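Local atomic coordinates of dehydrogenase (Chromobacterium violaceum, PDB entry 3Q2I), a protein that binds NAD(H) and a UDP-N-acetylglucosaminuronic acid and probably oxidises this UDP-sugar in the biosynthesis of a diacetamido-mannuronic acid. Residues T90-C95 / F100-E105; K106-R111 / L116-A121; A76-L81 / K313-E318. All blocks are in the same frame, centred on the assembly; numbering follows the deposited sequence.

Interaction 1 of 3, residues T90-C95 / F100-E105. With NAI (1,4-dihydronicotinamide adenine dinucleotide), chain B.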
loop_
_atom_site.group_PDB
_atom_site.type_symbol
_atom_site.label_atom_id
_atom_site.label_comp_id
_atom_site.label_asym_id
_atom_site.label_seq_id
_atom_site.Cartn_x
_atom_site.Cartn_y
_atom_site.Cartn_z
ATOM N N THR A 90 -28.302 11.103 17.394
ATOM C CA THR A 90 -28.331 12.056 18.505
ATOM C C THR A 90 -29.702 11.977 19.190
ATOM O O THR A 90 -29.738 12.036 20.421
ATOM C CB THR A 90 -27.984 13.516 18.187
ATOM O OG1 THR A 90 -28.729 13.993 17.073
ATOM C CG2 THR A 90 -26.498 13.684 17.876
ATOM N N GLN A 91 -30.769 11.892 18.395
ATOM C CA GLN A 91 -32.112 11.801 19.023
ATOM C C GLN A 91 -32.281 10.513 19.826
ATOM O O GLN A 91 -32.801 10.536 20.961
ATOM C CB GLN A 91 -33.226 12.030 17.994
ATOM C CG GLN A 91 -33.066 13.345 17.269
ATOM C CD GLN A 91 -34.202 13.692 16.329
ATOM O OE1 GLN A 91 -34.519 14.873 16.191
ATOM N NE2 GLN A 91 -34.831 12.715 15.723
ATOM N N SER A 92 -31.881 9.370 19.272
ATOM C CA SER A 92 -31.983 8.101 20.000
ATOM C C SER A 92 -31.239 8.176 21.328
ATOM O O SER A 92 -31.747 7.762 22.390
ATOM C CB SER A 92 -31.403 6.952 19.142
ATOM O OG SER A 92 -31.577 5.711 19.781
ATOM N N ILE A 93 -29.993 8.640 21.290
ATOM C CA ILE A 93 -29.183 8.733 22.508
ATOM C C ILE A 93 -29.865 9.635 23.563
ATOM O O ILE A 93 -29.926 9.269 24.752
ATOM C CB ILE A 93 -27.763 9.265 22.141
ATOM C CG1 ILE A 93 -26.973 8.238 21.312
ATOM C CG2 ILE A 93 -26.970 9.640 23.392
ATOM C CD1 ILE A 93 -25.650 8.847 20.637
ATOM N N GLU A 94 -30.432 10.754 23.126
ATOM C CA GLU A 94 -31.169 11.643 24.054
ATOM C C GLU A 94 -32.379 10.919 24.667
ATOM O O GLU A 94 -32.544 10.962 25.915
ATOM C CB GLU A 94 -31.631 12.905 23.325
ATOM C CG GLU A 94 -32.043 13.999 24.332
ATOM C CD GLU A 94 -32.567 15.263 23.664
ATOM O OE1 GLU A 94 -33.179 16.060 24.409
ATOM O OE2 GLU A 94 -32.458 15.464 22.421
ATOM N N CYS A 95 -33.174 10.238 23.833
ATOM C CA CYS A 95 -34.280 9.378 24.314
ATOM C C CYS A 95 -33.806 8.347 25.330
ATOM O O CYS A 95 -34.379 8.212 26.421
ATOM C CB CYS A 95 -35.020 8.680 23.173
ATOM S SG CYS A 95 -35.873 9.811 22.070
ATOM N N PHE A 100 -36.280 6.336 27.853
ATOM C CA PHE A 100 -37.265 5.782 26.913
ATOM C C PHE A 100 -36.695 4.687 26.020
ATOM O O PHE A 100 -35.531 4.784 25.576
ATOM C CB PHE A 100 -37.831 6.875 26.003
ATOM C CG PHE A 100 -38.541 7.992 26.740
ATOM C CD1 PHE A 100 -39.913 7.909 26.976
ATOM C CD2 PHE A 100 -37.839 9.091 27.210
ATOM C CE1 PHE A 100 -40.556 8.925 27.662
ATOM C CE2 PHE A 100 -38.486 10.107 27.922
ATOM C CZ PHE A 100 -39.841 10.010 28.143
ATOM N N HIS A 101 -37.476 3.650 25.768
ATOM C CA HIS A 101 -37.307 2.808 24.582
ATOM C C HIS A 101 -37.465 3.627 23.313
ATOM O O HIS A 101 -38.214 4.623 23.266
ATOM C CB HIS A 101 -38.369 1.695 24.578
ATOM C CG HIS A 101 -38.457 0.943 25.865
ATOM N ND1 HIS A 101 -37.468 0.088 26.303
ATOM C CD2 HIS A 101 -39.422 0.923 26.821
ATOM C CE1 HIS A 101 -37.845 -0.483 27.434
ATOM N NE2 HIS A 101 -39.015 0.029 27.783
ATOM N N VAL A 102 -36.678 3.253 22.301
ATOM C CA VAL A 102 -36.625 4.021 21.056
ATOM C C VAL A 102 -36.962 3.092 19.907
ATOM O O VAL A 102 -36.518 1.929 19.850
ATOM C CB VAL A 102 -35.201 4.595 20.866
ATOM C CG1 VAL A 102 -35.053 5.160 19.411
ATOM C CG2 VAL A 102 -34.896 5.654 21.891
ATOM N N MET A 103 -37.743 3.576 18.946
ATOM C CA MET A 103 -37.924 2.850 17.701
ATOM C C MET A 103 -37.416 3.801 16.623
ATOM O O MET A 103 -37.993 4.868 16.451
ATOM C CB MET A 103 -39.417 2.609 17.379
ATOM C CG MET A 103 -39.619 1.974 16.003
ATOM S SD MET A 103 -41.347 2.068 15.418
ATOM C CE MET A 103 -42.006 1.742 17.033
ATOM N N THR A 104 -36.327 3.468 15.935
ATOM C CA THR A 104 -35.808 4.412 14.938
ATOM C C THR A 104 -36.171 3.900 13.554
ATOM O O THR A 104 -36.129 2.696 13.278
ATOM C CB THR A 104 -34.252 4.599 15.046
ATOM O OG1 THR A 104 -33.860 5.516 13.998
ATOM C CG2 THR A 104 -33.568 3.230 14.827
ATOM N N GLU A 105 -36.594 4.809 12.671
ATOM C CA GLU A 105 -36.676 4.471 11.266
ATOM C C GLU A 105 -35.268 4.107 10.728
ATOM O O GLU A 105 -34.269 4.424 11.369
ATOM C CB GLU A 105 -37.294 5.593 10.459
ATOM C CG GLU A 105 -38.804 5.356 10.231
ATOM C CD GLU A 105 -39.127 4.167 9.375
ATOM O OE1 GLU A 105 -40.326 3.769 9.276
ATOM O OE2 GLU A 105 -38.229 3.505 8.811
HETATM P PA NAI B . -39.502 13.928 5.583
HETATM O O1A NAI B . -38.586 14.989 5.129
HETATM O O2A NAI B . -40.894 13.723 4.836
HETATM O O5B NAI B . -39.862 14.031 7.118
HETATM C C5B NAI B . -39.112 15.043 7.728
HETATM C C4B NAI B . -39.759 15.369 9.067
HETATM O O4B NAI B . -38.833 15.538 10.154
HETATM C C3B NAI B . -40.217 16.763 8.634
HETATM O O3B NAI B . -41.611 16.950 8.919
HETATM C C2B NAI B . -39.222 17.729 9.299
HETATM O O2B NAI B . -39.749 19.020 9.580
HETATM C C1B NAI B . -38.968 16.916 10.591
HETATM N N9A NAI B . -37.805 17.347 11.331
HETATM C C8A NAI B . -36.565 17.643 10.817
HETATM N N7A NAI B . -35.763 17.922 11.806
HETATM C C5A NAI B . -36.397 17.728 13.011
HETATM C C6A NAI B . -36.053 17.884 14.370
HETATM N N6A NAI B . -34.790 18.265 14.770
HETATM N N1A NAI B . -36.992 17.643 15.301
HETATM C C2A NAI B . -38.207 17.290 14.932
HETATM N N3A NAI B . -38.608 17.128 13.674
HETATM C C4A NAI B . -37.714 17.372 12.692
HETATM O O3 NAI B . -38.721 12.542 5.488
HETATM P PN NAI B . -39.289 11.104 5.463
HETATM O O1N NAI B . -39.357 10.572 4.060
HETATM O O2N NAI B . -40.559 10.887 6.321
HETATM O O5D NAI B . -38.077 10.138 5.962
HETATM C C5D NAI B . -38.051 10.133 7.370
HETATM C C4D NAI B . -37.164 9.011 7.901
HETATM O O4D NAI B . -37.851 7.800 7.545
HETATM C C3D NAI B . -35.792 8.871 7.184
HETATM O O3D NAI B . -34.887 8.343 8.157
HETATM C C2D NAI B . -36.043 7.790 6.126
HETATM O O2D NAI B . -34.876 7.019 5.850
HETATM C C1D NAI B . -37.098 6.862 6.796
HETATM N N1N NAI B . -37.916 6.148 5.842
HETATM C C2N NAI B . -38.068 4.847 5.970
HETATM C C3N NAI B . -38.784 4.083 5.040
HETATM C C7N NAI B . -38.974 2.626 5.216
HETATM O O7N NAI B . -39.182 1.828 4.320
HETATM N N7N NAI B . -38.916 2.080 6.466
HETATM C C4N NAI B . -39.259 4.752 3.894
HETATM C C5N NAI B . -39.165 6.132 3.861
HETATM C C6N NAI B . -38.482 6.819 4.833
#

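Interaction 2 of 3, residues K106-R111 / L116-A121. With NAI (1,4-dihydronicotinamide adenine dinucleotide), chain B.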
loop_
_atom_site.group_PDB
_atom_site.type_symbol
_atom_site.label_atom_id
_atom_site.label_comp_id
_atom_site.label_asym_id
_atom_site.label_seq_id
_atom_site.Cartn_x
_atom_site.Cartn_y
_atom_site.Cartn_z
ATOM N N LYS A 106 -35.269 3.395 9.621
ATOM C CA LYS A 106 -34.016 3.044 8.931
ATOM C C LYS A 106 -33.580 4.244 8.118
ATOM O O LYS A 106 -34.364 5.122 7.747
ATOM C CB LYS A 106 -34.250 1.834 8.029
ATOM C CG LYS A 106 -35.237 2.105 6.877
ATOM C CD LYS A 106 -34.630 2.960 5.762
ATOM C CE LYS A 106 -35.191 2.623 4.387
ATOM N NZ LYS A 106 -34.664 3.520 3.260
ATOM N N PRO A 107 -32.297 4.299 7.754
ATOM C CA PRO A 107 -31.299 3.484 8.457
ATOM C C PRO A 107 -31.069 4.090 9.835
ATOM O O PRO A 107 -31.387 5.255 10.072
ATOM C CB PRO A 107 -30.037 3.704 7.607
ATOM C CG PRO A 107 -30.182 5.138 7.087
ATOM C CD PRO A 107 -31.725 5.338 6.877
ATOM N N MET A 108 -30.535 3.290 10.752
ATOM C CA MET A 108 -30.382 3.755 12.114
ATOM C C MET A 108 -29.416 4.924 12.262
ATOM O O MET A 108 -29.555 5.754 13.144
ATOM C CB MET A 108 -30.043 2.638 13.096
ATOM C CG MET A 108 -28.636 2.075 12.806
ATOM S SD MET A 108 -28.309 0.454 13.592
ATOM C CE MET A 108 -28.334 0.909 15.313
ATOM N N ALA A 109 -28.403 4.965 11.382
ATOM C CA ALA A 109 -27.427 6.051 11.392
ATOM C C ALA A 109 -26.871 6.192 9.987
ATOM O O ALA A 109 -27.140 5.332 9.141
ATOM C CB ALA A 109 -26.245 5.763 12.390
ATOM N N THR A 110 -26.096 7.258 9.770
ATOM C CA THR A 110 -25.454 7.461 8.454
ATOM C C THR A 110 -23.933 7.278 8.574
ATOM O O THR A 110 -23.231 7.360 7.565
ATOM C CB THR A 110 -25.730 8.835 7.880
ATOM O OG1 THR A 110 -25.312 9.867 8.793
ATOM C CG2 THR A 110 -27.242 9.035 7.559
ATOM N N ARG A 111 -23.460 7.150 9.800
ATOM C CA ARG A 111 -22.011 7.029 10.124
ATOM C C ARG A 111 -21.832 5.942 11.149
ATOM O O ARG A 111 -22.685 5.731 12.047
ATOM C CB ARG A 111 -21.423 8.343 10.675
ATOM C CG ARG A 111 -21.344 9.372 9.588
ATOM C CD ARG A 111 -21.574 10.785 10.084
ATOM N NE ARG A 111 -21.311 11.747 9.010
ATOM C CZ ARG A 111 -21.171 13.036 9.251
ATOM N NH1 ARG A 111 -21.319 13.493 10.482
ATOM N NH2 ARG A 111 -20.940 13.877 8.255
ATOM N N LEU A 116 -22.927 2.816 16.526
ATOM C CA LEU A 116 -22.371 2.213 17.729
ATOM C C LEU A 116 -22.819 2.946 18.989
ATOM O O LEU A 116 -23.179 2.287 19.964
ATOM C CB LEU A 116 -20.826 2.096 17.720
ATOM C CG LEU A 116 -20.271 1.197 16.611
ATOM C CD1 LEU A 116 -18.760 1.311 16.640
ATOM C CD2 LEU A 116 -20.681 -0.220 16.783
ATOM N N GLU A 117 -22.777 4.273 18.961
ATOM C CA GLU A 117 -23.056 5.085 20.144
ATOM C C GLU A 117 -24.545 4.958 20.494
ATOM O O GLU A 117 -24.887 4.944 21.686
ATOM C CB GLU A 117 -22.653 6.540 19.932
ATOM C CG GLU A 117 -21.137 6.733 20.009
ATOM C CD GLU A 117 -20.482 6.193 21.300
ATOM O OE1 GLU A 117 -21.106 6.168 22.385
ATOM O OE2 GLU A 117 -19.313 5.750 21.241
ATOM N N MET A 118 -25.432 4.841 19.508
ATOM C CA MET A 118 -26.846 4.722 19.882
ATOM C C MET A 118 -27.138 3.368 20.551
ATOM O O MET A 118 -27.936 3.261 21.516
ATOM C CB MET A 118 -27.754 5.082 18.698
ATOM C CG MET A 118 -27.661 4.187 17.519
ATOM S SD MET A 118 -28.326 5.000 16.030
ATOM C CE MET A 118 -30.113 4.967 16.413
ATOM N N VAL A 119 -26.467 2.294 20.123
ATOM C CA VAL A 119 -26.560 0.981 20.747
ATOM C C VAL A 119 -25.987 1.007 22.181
ATOM O O VAL A 119 -26.583 0.412 23.105
ATOM C CB VAL A 119 -25.940 -0.119 19.850
ATOM C CG1 VAL A 119 -25.844 -1.482 20.563
ATOM C CG2 VAL A 119 -26.777 -0.241 18.545
ATOM N N LYS A 120 -24.827 1.626 22.345
ATOM C CA LYS A 120 -24.157 1.726 23.662
ATOM C C LYS A 120 -25.079 2.472 24.650
ATOM O O LYS A 120 -25.194 2.031 25.805
ATOM C CB LYS A 120 -22.826 2.489 23.531
ATOM C CG LYS A 120 -22.027 2.598 24.856
ATOM C CD LYS A 120 -20.572 2.996 24.610
ATOM C CE LYS A 120 -19.676 1.753 24.576
ATOM N NZ LYS A 120 -19.172 1.320 25.924
ATOM N N ALA A 121 -25.782 3.508 24.176
ATOM C CA ALA A 121 -26.602 4.375 25.060
ATOM C C ALA A 121 -27.831 3.590 25.479
ATOM O O ALA A 121 -28.244 3.680 26.654
ATOM C CB ALA A 121 -27.018 5.681 24.353
HETATM P PA NAI B . -39.502 13.928 5.583
HETATM O O1A NAI B . -38.586 14.989 5.129
HETATM O O2A NAI B . -40.894 13.723 4.836
HETATM O O5B NAI B . -39.862 14.031 7.118
HETATM C C5B NAI B . -39.112 15.043 7.728
HETATM C C4B NAI B . -39.759 15.369 9.067
HETATM O O4B NAI B . -38.833 15.538 10.154
HETATM C C3B NAI B . -40.217 16.763 8.634
HETATM O O3B NAI B . -41.611 16.950 8.919
HETATM C C2B NAI B . -39.222 17.729 9.299
HETATM O O2B NAI B . -39.749 19.020 9.580
HETATM C C1B NAI B . -38.968 16.916 10.591
HETATM N N9A NAI B . -37.805 17.347 11.331
HETATM C C8A NAI B . -36.565 17.643 10.817
HETATM N N7A NAI B . -35.763 17.922 11.806
HETATM C C5A NAI B . -36.397 17.728 13.011
HETATM C C6A NAI B . -36.053 17.884 14.370
HETATM N N6A NAI B . -34.790 18.265 14.770
HETATM N N1A NAI B . -36.992 17.643 15.301
HETATM C C2A NAI B . -38.207 17.290 14.932
HETATM N N3A NAI B . -38.608 17.128 13.674
HETATM C C4A NAI B . -37.714 17.372 12.692
HETATM O O3 NAI B . -38.721 12.542 5.488
HETATM P PN NAI B . -39.289 11.104 5.463
HETATM O O1N NAI B . -39.357 10.572 4.060
HETATM O O2N NAI B . -40.559 10.887 6.321
HETATM O O5D NAI B . -38.077 10.138 5.962
HETATM C C5D NAI B . -38.051 10.133 7.370
HETATM C C4D NAI B . -37.164 9.011 7.901
HETATM O O4D NAI B . -37.851 7.800 7.545
HETATM C C3D NAI B . -35.792 8.871 7.184
HETATM O O3D NAI B . -34.887 8.343 8.157
HETATM C C2D NAI B . -36.043 7.790 6.126
HETATM O O2D NAI B . -34.876 7.019 5.850
HETATM C C1D NAI B . -37.098 6.862 6.796
HETATM N N1N NAI B . -37.916 6.148 5.842
HETATM C C2N NAI B . -38.068 4.847 5.970
HETATM C C3N NAI B . -38.784 4.083 5.040
HETATM C C7N NAI B . -38.974 2.626 5.216
HETATM O O7N NAI B . -39.182 1.828 4.320
HETATM N N7N NAI B . -38.916 2.080 6.466
HETATM C C4N NAI B . -39.259 4.752 3.894
HETATM C C5N NAI B . -39.165 6.132 3.861
HETATM C C6N NAI B . -38.482 6.819 4.833
#

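Interaction 3 of 3, residues A76-L81 / K313-E318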
loop_
_atom_site.group_PDB
_atom_site.type_symbol
_atom_site.label_atom_id
_atom_site.label_comp_id
_atom_site.label_asym_id
_atom_site.label_seq_id
_atom_site.Cartn_x
_atom_site.Cartn_y
_atom_site.Cartn_z
ATOM N N ALA A 76 -44.631 8.438 27.303
ATOM C CA ALA A 76 -44.657 7.361 26.319
ATOM C C ALA A 76 -43.736 6.253 26.800
ATOM O O ALA A 76 -42.780 6.529 27.523
ATOM C CB ALA A 76 -44.183 7.885 24.940
ATOM N N ASP A 77 -44.038 5.023 26.398
ATOM C CA ASP A 77 -43.151 3.876 26.609
ATOM C C ASP A 77 -42.021 3.920 25.550
ATOM O O ASP A 77 -40.871 3.627 25.863
ATOM C CB ASP A 77 -43.946 2.585 26.439
ATOM C CG ASP A 77 -45.010 2.414 27.522
ATOM O OD1 ASP A 77 -44.618 2.478 28.694
ATOM O OD2 ASP A 77 -46.197 2.305 27.185
ATOM N N ILE A 78 -42.406 4.216 24.318
ATOM C CA ILE A 78 -41.499 4.220 23.153
ATOM C C ILE A 78 -41.561 5.555 22.408
ATOM O O ILE A 78 -42.637 6.132 22.230
ATOM C CB ILE A 78 -41.945 3.142 22.187
ATOM C CG1 ILE A 78 -41.737 1.811 22.898
ATOM C CG2 ILE A 78 -41.209 3.304 20.787
ATOM C CD1 ILE A 78 -42.314 0.614 22.199
ATOM N N VAL A 79 -40.410 6.056 21.963
ATOM C CA VAL A 79 -40.315 7.305 21.203
ATOM C C VAL A 79 -39.899 6.880 19.803
ATOM O O VAL A 79 -38.927 6.124 19.654
ATOM C CB VAL A 79 -39.279 8.309 21.756
ATOM C CG1 VAL A 79 -39.195 9.566 20.861
ATOM C CG2 VAL A 79 -39.689 8.791 23.160
ATOM N N ILE A 80 -40.665 7.287 18.802
ATOM C CA ILE A 80 -40.492 6.810 17.428
ATOM C C ILE A 80 -39.744 7.925 16.692
ATOM O O ILE A 80 -40.098 9.113 16.806
ATOM C CB ILE A 80 -41.849 6.662 16.736
ATOM C CG1 ILE A 80 -42.726 5.630 17.479
ATOM C CG2 ILE A 80 -41.666 6.272 15.300
ATOM C CD1 ILE A 80 -44.237 5.943 17.361
ATOM N N LEU A 81 -38.666 7.567 15.974
ATOM C CA LEU A 81 -37.870 8.583 15.271
ATOM C C LEU A 81 -38.117 8.497 13.758
ATOM O O LEU A 81 -37.695 7.534 13.098
ATOM C CB LEU A 81 -36.363 8.312 15.521
ATOM C CG LEU A 81 -36.004 8.232 16.994
ATOM C CD1 LEU A 81 -34.447 8.089 17.122
ATOM C CD2 LEU A 81 -36.476 9.451 17.727
ATOM N N LYS A 313 -46.044 -6.622 21.099
ATOM C CA LYS A 313 -45.787 -7.881 21.799
ATOM C C LYS A 313 -44.536 -7.835 22.666
ATOM O O LYS A 313 -44.528 -8.293 23.818
ATOM C CB LYS A 313 -45.762 -9.074 20.852
ATOM C CG LYS A 313 -47.086 -9.378 20.175
ATOM C CD LYS A 313 -46.909 -10.512 19.195
ATOM C CE LYS A 313 -48.241 -11.222 19.049
ATOM N NZ LYS A 313 -48.677 -11.242 17.639
ATOM N N THR A 314 -43.469 -7.194 22.175
ATOM C CA THR A 314 -42.274 -7.136 23.007
ATOM C C THR A 314 -42.588 -6.397 24.294
ATOM O O THR A 314 -42.140 -6.805 25.378
ATOM C CB THR A 314 -41.116 -6.396 22.225
ATOM O OG1 THR A 314 -40.804 -7.195 21.087
ATOM C CG2 THR A 314 -39.868 -6.199 23.091
ATOM N N MET A 315 -43.293 -5.283 24.199
ATOM C CA MET A 315 -43.570 -4.445 25.365
ATOM C C MET A 315 -44.492 -5.178 26.363
ATOM O O MET A 315 -44.420 -4.935 27.577
ATOM C CB MET A 315 -44.200 -3.127 24.943
ATOM C CG MET A 315 -43.279 -2.206 24.135
ATOM S SD MET A 315 -41.602 -2.107 24.807
ATOM C CE MET A 315 -41.995 -0.875 26.000
ATOM N N ARG A 316 -45.225 -6.150 25.835
ATOM C CA ARG A 316 -46.176 -6.921 26.658
ATOM C C ARG A 316 -45.563 -8.209 27.172
ATOM O O ARG A 316 -46.251 -9.024 27.802
ATOM C CB ARG A 316 -47.421 -7.244 25.846
ATOM C CG ARG A 316 -48.280 -6.041 25.697
ATOM C CD ARG A 316 -49.525 -6.089 26.523
ATOM N NE ARG A 316 -50.457 -5.267 25.772
ATOM C CZ ARG A 316 -50.760 -4.014 26.085
ATOM N NH1 ARG A 316 -51.580 -3.334 25.298
ATOM N NH2 ARG A 316 -50.297 -3.478 27.209
ATOM N N GLY A 317 -44.268 -8.401 26.938
ATOM C CA GLY A 317 -43.582 -9.612 27.368
ATOM C C GLY A 317 -43.839 -10.834 26.516
ATOM O O GLY A 317 -43.377 -11.930 26.854
ATOM N N GLU A 318 -44.514 -10.664 25.375
ATOM C CA GLU A 318 -44.986 -11.775 24.578
ATOM C C GLU A 318 -43.994 -12.183 23.494
ATOM O O GLU A 318 -44.065 -13.261 22.896
ATOM C CB GLU A 318 -46.314 -11.370 23.944
ATOM C CG GLU A 318 -47.384 -11.032 24.989
ATOM C CD GLU A 318 -48.649 -10.420 24.371
ATOM O OE1 GLU A 318 -48.584 -9.806 23.286
ATOM O OE2 GLU A 318 -49.743 -10.556 24.964
#

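Interaction 1 of 3, residues T90-C95 / F100-E105
Val102 packs on two residues one helical turn apart, against the hydroxyl of Ser92 and the CB of Cys95. Val102 directs its CB at the helix and presents both methyls to it. CG1, anti to the backbone N at chi1 168°, faces Ser92, with CG1 to Ser92 OG at 3.5 Å. CG2 sits chiefly on the CB of Cys95, at 3.3 Å, but also near Ser92; the Cys95 approach is closer than usual van der Waals contact, so helix and strand fit tightly here.

Hydrogen bonding ties the ends of the two segments together. Phe100 N donates to Cys95 O at 3.0 Å, nearly straight at the hydrogen (163°), although the donor stands 38° out of the carbonyl plane. The same oxygen lies in the plane of the Phe100 ring, at its edge, 3.7 Å from CD2. Cys95 O is therefore met by both the amide and the ring edge of the residue that leads into strand 101-104.

Cofactor binding falls to Glu105, at the other end of segment 100-105. Glu105 OE2 accepts a hydrogen bond from the carboxamide N7N of the dihydronicotinamide at 2.8 Å, while its OE1 is engaged by His28 and His304, a second shell that would restrict rotation of the carboxylate. Just before it, Thr104 OG1 donates to Glu105 O at 2.9 Å, in the carbonyl plane on a lone pair.

Strand 78-81, helix 88-97 and strand 101-104 form a beta-alpha-beta unit, the repeating element of the NAD-binding Rossmann fold, with the cofactor at the C-terminal edge of its parallel sheet.

Interaction 2 of 3, residues K106-R111 / L116-A121
Methionine-rich apolar packing joins Met108 and Ala109, in the loop after strand 101-104, to Met118 and Val119 on the helix 112-125 that follows; all four residues are buried. The two segments bury 174 Å² between them, mostly through approaches of carbon and sulfur.

Met108 and Met118 supply most of that area. Each carries CG between its backbone N and carbonyl carbon, at chi1 67° and 64°, and each bends again at chi3. The two chains pass each other obliquely. The CE methyl of Met108 sits against neighbouring helix residues, 4.0 Å from Met118 CG and 3.8 Å from Val119 CG2. In return, the thioether of Met118 lies over the loop backbone: its SD is 3.2 Å from Met108 O and its CE 3.4 Å from the same oxygen. Met108 O is buried here and has no hydrogen-bond partner in the model, its surroundings on this side being sulfur and methyl. Ala109 CB adds a looser approach to Met118 SD, at 4.3 Å.

The start of the loop lines the pockets of the cofactor and the UDP-sugar. Lys106 O accepts a hydrogen bond from O2D of the nicotinamide ribose at 2.7 Å, and the lysine chain passes over one face of the nicotinamide, on its carboxamide side, with CE 3.9 Å from C3N. Its NZ is hydrogen-bonded to Asn190 O and to the bound UDP-sugar, so one residue contacts both ligands. A cis peptide bond precedes Pro107, whose carbonyl is held by His88.

Helix 325-344 packs on Met108 and Val119 through Leu329, and helix 88-97 meets Ala109 and Met118 through Pro89, so both helices cover the contact, which lies in the connection from strand 101-104 to helix 112-125.

Interaction 3 of 3, residues A76-L81 / K313-E318
Met315, with 59 Å² buried, is the main contributor, and Ile78 and Asp77 receive it with 34 and 21 Å². Near the end of helix 304-315, Met315 points its CB at the strand, and the bends at chi2 (-44°) and chi3 (-83°) fold SD and CE back along Ile78 and Asp77. Ile78 answers with the far end of its side chain: CD1 is 3.6 Å from Met315 CG and 3.8 Å from Met315 SD, the two chains passing at a slant. The CE methyl of Met315 continues to Asp77, where it rests 4.0 Å from CB.

Asp77 thus offers its aliphatic part to the methionine, while its carboxylate is used elsewhere, in a salt bridge with Arg12 and a hydrogen bond to the amide of Arg15.

The helix stops just beyond Met315. Glu318 N bonds to Lys313 O at 2.8 Å and Gly317 N to Thr314 O at 3.1 Å, with Gly317 at positive phi, 77°. This Schellman motif ends a helix that comes from the C-terminal region and packs on the parallel sheet of the Rossmann fold, a helix-on-sheet join between sequence-distant parts of the enzyme.

Interactions 1 and 2 follow each other along the chain, and both lie inside the long loop closed by interaction 3, whose segments are 232 residues apart. The centres of interactions 1 and 2 are about 9 Å apart and those of 1 and 3 about 12 Å; interactions 2 and 3, about 19 Å apart, do not touch. Strands 78-81 and 101-104 are sheet neighbours, joining interaction 3 to interaction 1, whereas Met118 CE meets Ser92 CB at 3.6 Å, joining interaction 2 to it. Interactions 1 and 2 both touch the dinucleotide, so helix packing and cofactor contacts share one continuous part of the Rossmann domain, which interaction 3 links to the C-terminal region.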